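Local structure of RickCE (Rickettsia bellii, 5HAM) at residues V62-T65 with I66-N70; L80-G83 with D84-R88. The protein is a bacterial effector protease of the CE clan that probably acts as a deubiquitinase. One frame throughout, in Å; residues are numbered along the deposited sequence.

Contact 1 (V62-T65 with I66-N70); sequences VQET and IKIAN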
ATOM      1  N   VAL A  62       0.999   3.597  30.295  1.00 26.00           N
ATOM      2  CA  VAL A  62      -0.079   3.913  29.370  1.00 29.56           C
ATOM      3  C   VAL A  62      -0.950   5.018  29.945  1.00 30.71           C
ATOM      4  O   VAL A  62      -1.293   5.977  29.254  1.00 23.52           O
ATOM      5  CB  VAL A  62      -0.964   2.681  29.068  1.00 30.91           C
ATOM      6  CG1 VAL A  62      -2.249   3.109  28.426  1.00 27.11           C
ATOM      7  CG2 VAL A  62      -0.218   1.703  28.173  1.00 31.04           C
ATOM      8  N   GLN A  63      -1.282   4.879  31.222  1.00 30.06           N
ATOM      9  CA  GLN A  63      -2.156   5.819  31.900  1.00 37.08           C
ATOM     10  C   GLN A  63      -1.514   7.207  31.985  1.00 40.63           C
ATOM     11  O   GLN A  63      -2.212   8.230  32.019  1.00 45.11           O
ATOM     12  CB  GLN A  63      -2.506   5.291  33.295  1.00 34.71           C
ATOM     13  CG  GLN A  63      -3.530   4.169  33.266  1.00 41.61           C
ATOM     14  CD  GLN A  63      -3.748   3.499  34.625  1.00 46.49           C
ATOM     15  OE1 GLN A  63      -3.001   3.722  35.585  1.00 47.53           O
ATOM     16  NE2 GLN A  63      -4.783   2.670  34.703  1.00 45.29           N
ATOM     17  N   GLU A  64      -0.186   7.230  32.006  1.00 32.01           N
ATOM     18  CA  GLU A  64       0.554   8.479  32.069  1.00 38.05           C
ATOM     19  C   GLU A  64       0.569   9.126  30.691  1.00 38.10           C
ATOM     20  O   GLU A  64       0.404  10.332  30.558  1.00 38.69           O
ATOM     21  CB  GLU A  64       1.982   8.243  32.573  1.00 40.63           C
ATOM     22  CG  GLU A  64       2.213   8.709  33.990  1.00 57.50           C
ATOM     23  CD  GLU A  64       2.058  10.219  34.138  1.00 70.61           C
ATOM     24  OE1 GLU A  64       2.335  10.966  33.166  1.00 68.95           O
ATOM     25  OE2 GLU A  64       1.648  10.657  35.235  1.00 74.21           O
ATOM     26  N   THR A  65       0.769   8.304  29.671  1.00 34.75           N
ATOM     27  CA  THR A  65       0.713   8.750  28.299  1.00 37.35           C
ATOM     28  C   THR A  65      -0.598   9.448  28.005  1.00 45.65           C
ATOM     29  O   THR A  65      -0.614  10.550  27.456  1.00 53.13           O
ATOM     30  CB  THR A  65       0.796   7.568  27.365  1.00 37.96           C
ATOM     31  OG1 THR A  65       2.058   6.928  27.545  1.00 43.62           O
ATOM     32  CG2 THR A  65       0.653   8.027  25.937  1.00 39.30           C
ATOM     33  N   ILE A  66      -1.693   8.789  28.379  1.00 40.79           N
ATOM     34  CA  ILE A  66      -3.024   9.338  28.207  1.00 35.45           C
ATOM     35  C   ILE A  66      -3.056  10.734  28.780  1.00 36.91           C
ATOM     36  O   ILE A  66      -3.553  11.657  28.147  1.00 37.70           O
ATOM     37  CB  ILE A  66      -4.078   8.477  28.916  1.00 33.01           C
ATOM     38  CG1 ILE A  66      -4.307   7.179  28.141  1.00 29.45           C
ATOM     39  CG2 ILE A  66      -5.387   9.227  29.069  1.00 25.16           C
ATOM     40  CD1 ILE A  66      -5.305   6.267  28.820  1.00 28.15           C
ATOM     41  N   LYS A  67      -2.491  10.882  29.972  1.00 40.63           N
ATOM     42  CA  LYS A  67      -2.437  12.176  30.635  1.00 42.74           C
ATOM     43  C   LYS A  67      -1.625  13.225  29.859  1.00 53.63           C
ATOM     44  O   LYS A  67      -1.955  14.408  29.890  1.00 60.56           O
ATOM     45  CB  LYS A  67      -1.930  12.016  32.066  1.00 41.37           C
ATOM     46  CG  LYS A  67      -3.003  11.545  33.026  1.00 40.79           C
ATOM     47  CD  LYS A  67      -2.493  11.423  34.456  1.00 48.48           C
ATOM     48  CE  LYS A  67      -1.393  10.378  34.538  1.00 57.32           C
ATOM     49  NZ  LYS A  67      -1.173   9.860  35.915  1.00 59.54           N
ATOM     50  N   ILE A  68      -0.591  12.796  29.144  1.00 53.81           N
ATOM     51  CA  ILE A  68       0.230  13.728  28.377  1.00 57.80           C
ATOM     52  C   ILE A  68      -0.295  13.892  26.951  1.00 64.80           C
ATOM     53  O   ILE A  68      -0.365  15.009  26.437  1.00 67.57           O
ATOM     54  CB  ILE A  68       1.702  13.269  28.315  1.00 54.16           C
ATOM     55  CG1 ILE A  68       2.305  13.205  29.716  1.00 47.20           C
ATOM     56  CG2 ILE A  68       2.521  14.191  27.407  1.00 59.37           C
ATOM     57  CD1 ILE A  68       2.406  14.538  30.391  1.00 49.57           C
ATOM     58  N   ALA A  69      -0.656  12.776  26.315  1.00 59.05           N
ATOM     59  CA  ALA A  69      -1.180  12.792  24.949  1.00 55.40           C
ATOM     60  C   ALA A  69      -2.357  13.746  24.835  1.00 53.95           C
ATOM     61  O   ALA A  69      -2.583  14.361  23.794  1.00 56.29           O
ATOM     62  CB  ALA A  69      -1.591  11.397  24.510  1.00 51.98           C
ATOM     63  N   ASN A  70      -3.097  13.872  25.923  1.00 50.11           N
ATOM     64  CA  ASN A  70      -4.116  14.898  26.030  1.00 54.31           C
ATOM     65  C   ASN A  70      -3.598  16.309  25.724  1.00 50.60           C
ATOM     66  O   ASN A  70      -4.360  17.164  25.286  1.00 53.94           O
ATOM     67  CB  ASN A  70      -4.703  14.880  27.437  1.00 66.78           C
ATOM     68  CG  ASN A  70      -6.210  14.873  27.434  1.00 75.08           C
ATOM     69  OD1 ASN A  70      -6.847  15.898  27.191  1.00 73.15           O
ATOM     70  ND2 ASN A  70      -6.794  13.713  27.722  1.00 81.93           N
TER

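Contact 2 (L80-G83 with D84-R88); sequences LMLG and DAKKR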
ATOM      1  N   LEU A  80      -5.081  11.003  17.488  1.00 26.21           N
ATOM      2  CA  LEU A  80      -4.508   9.730  17.080  1.00 22.98           C
ATOM      3  C   LEU A  80      -3.727   9.097  18.234  1.00 26.51           C
ATOM      4  O   LEU A  80      -3.942   7.943  18.581  1.00 30.30           O
ATOM      5  CB  LEU A  80      -3.606   9.930  15.865  1.00 30.20           C
ATOM      6  CG  LEU A  80      -2.811   8.734  15.342  1.00 31.29           C
ATOM      7  CD1 LEU A  80      -3.742   7.724  14.710  1.00 33.05           C
ATOM      8  CD2 LEU A  80      -1.795   9.199  14.331  1.00 24.41           C
ATOM      9  N   MET A  81      -2.832   9.860  18.850  1.00 24.74           N
ATOM     10  CA  MET A  81      -2.006   9.297  19.911  1.00 23.72           C
ATOM     11  C   MET A  81      -2.855   8.933  21.139  1.00 30.35           C
ATOM     12  O   MET A  81      -2.643   7.899  21.779  1.00 31.02           O
ATOM     13  CB  MET A  81      -0.858  10.246  20.250  1.00 22.11           C
ATOM     14  CG  MET A  81       0.071  10.550  19.044  1.00 30.84           C
ATOM     15  SD  MET A  81       0.722   9.076  18.195  1.00 35.80           S
ATOM     16  CE  MET A  81       1.685   8.387  19.546  1.00 25.67           C
ATOM     17  N   LEU A  82      -3.831   9.778  21.442  1.00 29.64           N
ATOM     18  CA  LEU A  82      -4.698   9.571  22.586  1.00 27.48           C
ATOM     19  C   LEU A  82      -5.605   8.366  22.355  1.00 31.69           C
ATOM     20  O   LEU A  82      -5.761   7.514  23.228  1.00 32.70           O
ATOM     21  CB  LEU A  82      -5.524  10.828  22.826  1.00 27.95           C
ATOM     22  CG  LEU A  82      -6.595  10.823  23.913  1.00 32.76           C
ATOM     23  CD1 LEU A  82      -6.028  10.455  25.286  1.00 26.66           C
ATOM     24  CD2 LEU A  82      -7.303  12.179  23.950  1.00 26.52           C
ATOM     25  N   GLY A  83      -6.188   8.279  21.167  1.00 32.36           N
ATOM     26  CA  GLY A  83      -7.052   7.156  20.859  1.00 22.73           C
ATOM     27  C   GLY A  83      -6.296   5.845  20.989  1.00 30.74           C
ATOM     28  O   GLY A  83      -6.786   4.885  21.567  1.00 41.84           O
ATOM     29  N   ASP A  84      -5.075   5.809  20.478  1.00 29.75           N
ATOM     30  CA  ASP A  84      -4.253   4.618  20.619  1.00 24.40           C
ATOM     31  C   ASP A  84      -3.845   4.290  22.074  1.00 26.67           C
ATOM     32  O   ASP A  84      -3.758   3.114  22.447  1.00 24.08           O
ATOM     33  CB  ASP A  84      -3.037   4.684  19.694  1.00 27.59           C
ATOM     34  CG  ASP A  84      -3.404   4.409  18.226  1.00 39.21           C
ATOM     35  OD1 ASP A  84      -4.580   4.637  17.851  1.00 45.12           O
ATOM     36  OD2 ASP A  84      -2.522   3.976  17.440  1.00 36.43           O
ATOM     37  N   ALA A  85      -3.603   5.308  22.894  1.00 19.45           N
ATOM     38  CA  ALA A  85      -3.273   5.045  24.295  1.00 23.41           C
ATOM     39  C   ALA A  85      -4.471   4.438  25.006  1.00 24.61           C
ATOM     40  O   ALA A  85      -4.342   3.461  25.739  1.00 26.05           O
ATOM     41  CB  ALA A  85      -2.817   6.309  25.003  1.00 21.06           C
ATOM     42  N   LYS A  86      -5.640   5.016  24.765  1.00 23.84           N
ATOM     43  CA  LYS A  86      -6.866   4.506  25.349  1.00 23.01           C
ATOM     44  C   LYS A  86      -7.132   3.075  24.916  1.00 28.01           C
ATOM     45  O   LYS A  86      -7.544   2.241  25.727  1.00 33.19           O
ATOM     46  CB  LYS A  86      -8.039   5.426  25.006  1.00 20.88           C
ATOM     47  CG  LYS A  86      -8.125   6.599  25.984  1.00 26.22           C
ATOM     48  CD  LYS A  86      -8.936   7.766  25.500  1.00 29.12           C
ATOM     49  CE  LYS A  86      -9.206   8.711  26.673  1.00 41.90           C
ATOM     50  NZ  LYS A  86     -10.055   9.878  26.314  1.00 50.69           N
ATOM     51  N   LYS A  87      -6.863   2.778  23.650  1.00 22.88           N
ATOM     52  CA  LYS A  87      -7.052   1.421  23.169  1.00 26.46           C
ATOM     53  C   LYS A  87      -6.107   0.458  23.888  1.00 29.91           C
ATOM     54  O   LYS A  87      -6.494  -0.661  24.253  1.00 28.76           O
ATOM     55  CB  LYS A  87      -6.846   1.321  21.661  1.00 19.03           C
ATOM     56  CG  LYS A  87      -7.042  -0.099  21.135  1.00 25.26           C
ATOM     57  CD  LYS A  87      -6.554  -0.260  19.695  1.00 28.07           C
ATOM     58  CE  LYS A  87      -6.148  -1.689  19.429  1.00 32.24           C
ATOM     59  NZ  LYS A  87      -5.224  -1.811  18.254  1.00 43.43           N
ATOM     60  N   ARG A  88      -4.872   0.907  24.088  1.00 29.83           N
ATOM     61  CA  ARG A  88      -3.882   0.121  24.807  1.00 25.72           C
ATOM     62  C   ARG A  88      -4.306  -0.107  26.251  1.00 28.78           C
ATOM     63  O   ARG A  88      -4.124  -1.196  26.794  1.00 27.51           O
ATOM     64  CB  ARG A  88      -2.534   0.811  24.769  1.00 25.82           C
ATOM     65  CG  ARG A  88      -1.755   0.569  23.493  1.00 26.74           C
ATOM     66  CD  ARG A  88      -0.352   1.162  23.605  1.00 28.64           C
ATOM     67  NE  ARG A  88       0.564   0.365  24.429  1.00 31.58           N
ATOM     68  CZ  ARG A  88       1.470   0.884  25.260  1.00 32.48           C
ATOM     69  NH1 ARG A  88       1.574   2.199  25.395  1.00 23.77           N
ATOM     70  NH2 ARG A  88       2.278   0.093  25.955  1.00 33.28           N
TER

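Contact 1 (V62-T65 with I66-N70)
Val62 lies in the C-terminal part of the alpha-helix 52-69: its O accepts the N-H of Ile66 at 3.0 Å, almost straight (169°). The same pair meets less closely through its side chains, Val62 CG1 lying 4.4 Å from Ile66 CD1. Both branched residues suit this face, because helix 75-93 covers it; Ile66 rests there on Ala85. At Gln63 the backbone link to Lys67 N is long and weak, and its NE2 makes a weak hydrogen bond with Glu89 OE2 of helix 75-93. Glu64 stands on the outer face. Its chain turns about CB-CG (chi2 -64°) and that of Lys67 about CG-CD (chi3 -63°), so that the two cross at a slant and form a salt bridge, Lys67 NZ to Glu64 OE2 at 3.0 Å, weak as a hydrogen bond. The carboxylate also passes Ile68, whose CG1 lies 4.1 Å from Glu64 OE1, and Glu64 O accepts Ile68 N. The hydroxyl of Thr65 hydrogen-bonds to the O of Glu61 one turn earlier, the usual way a threonine in a helix pairs its OG1 with its own backbone. Ala69 is small enough for its buried position, and the methyl Thr65 CG2 lies 4.3 Å from Ala69 CB.

Contact 2 (L80-G83 with D84-R88)
The middle of the alpha-helix 75-93 is held here by four successive i to i+4 bonds, with Leu82 and Lys86 making the main side-chain contact one turn apart. Lys86 N donates to Leu82 O at 2.9 Å, nearly straight (172°), and the four-residue spacing sets both side chains on one flank. Leu82 sets its CG anti to its own backbone N (chi1 175°), and CD1 then lies against the methylene chain of Lys86, 3.9 Å from CE. Lys86 is extended beyond CG, with CD 4.0 Å from Leu82 CD1. A long lysine suits this edge: its aliphatic part adds to the apolar patch while its ammonium end stays at the surface. The buried Leu82 also packs on Ile66 of helix 52-69. Ala85, bonded through its N to Met81 O, belongs to the same interface, where a methyl lets Ile66 come close. On the outer side, Asp84 N donates to Leu80 O at 3.1 Å. The carboxylate folds back beside that carbonyl, Asp84 OD1 lying 3.4 Å from Leu80 O; as both are acceptors, no bond joins them. Gly83 takes part through its backbone, its O receiving Lys87 N at 3.0 Å. Dispersion thus joins Leu82 to Lys86, but the Asp84 carboxylate adds no attraction to Leu80 O and no salt bridge links the two segments, so cohesion rests on the backbone bonds.

In the fold
Contact 1 comes first along the chain, near the C-terminal end of helix 52-69, and contact 2 follows within the next helix, 75-93. The two helices run roughly antiparallel and so form a helical hairpin, with the contacts 9 Å apart, centre to centre. Its seam is direct: Ile66 CG1 lies 3.6 Å from Ala85 CB, and Val62 CG2 comes within 3.3 Å of Arg88 NH1. Arg88 also forms a salt bridge with Asp47, tying helix 75-93 to helix 42-49. Asn70 bonds Arg78 across the connection between the helices. In this fragment of a longer effector, both contacts lie on the same side of the chain's centre, in a helical section set well apart from the five-stranded mixed sheet.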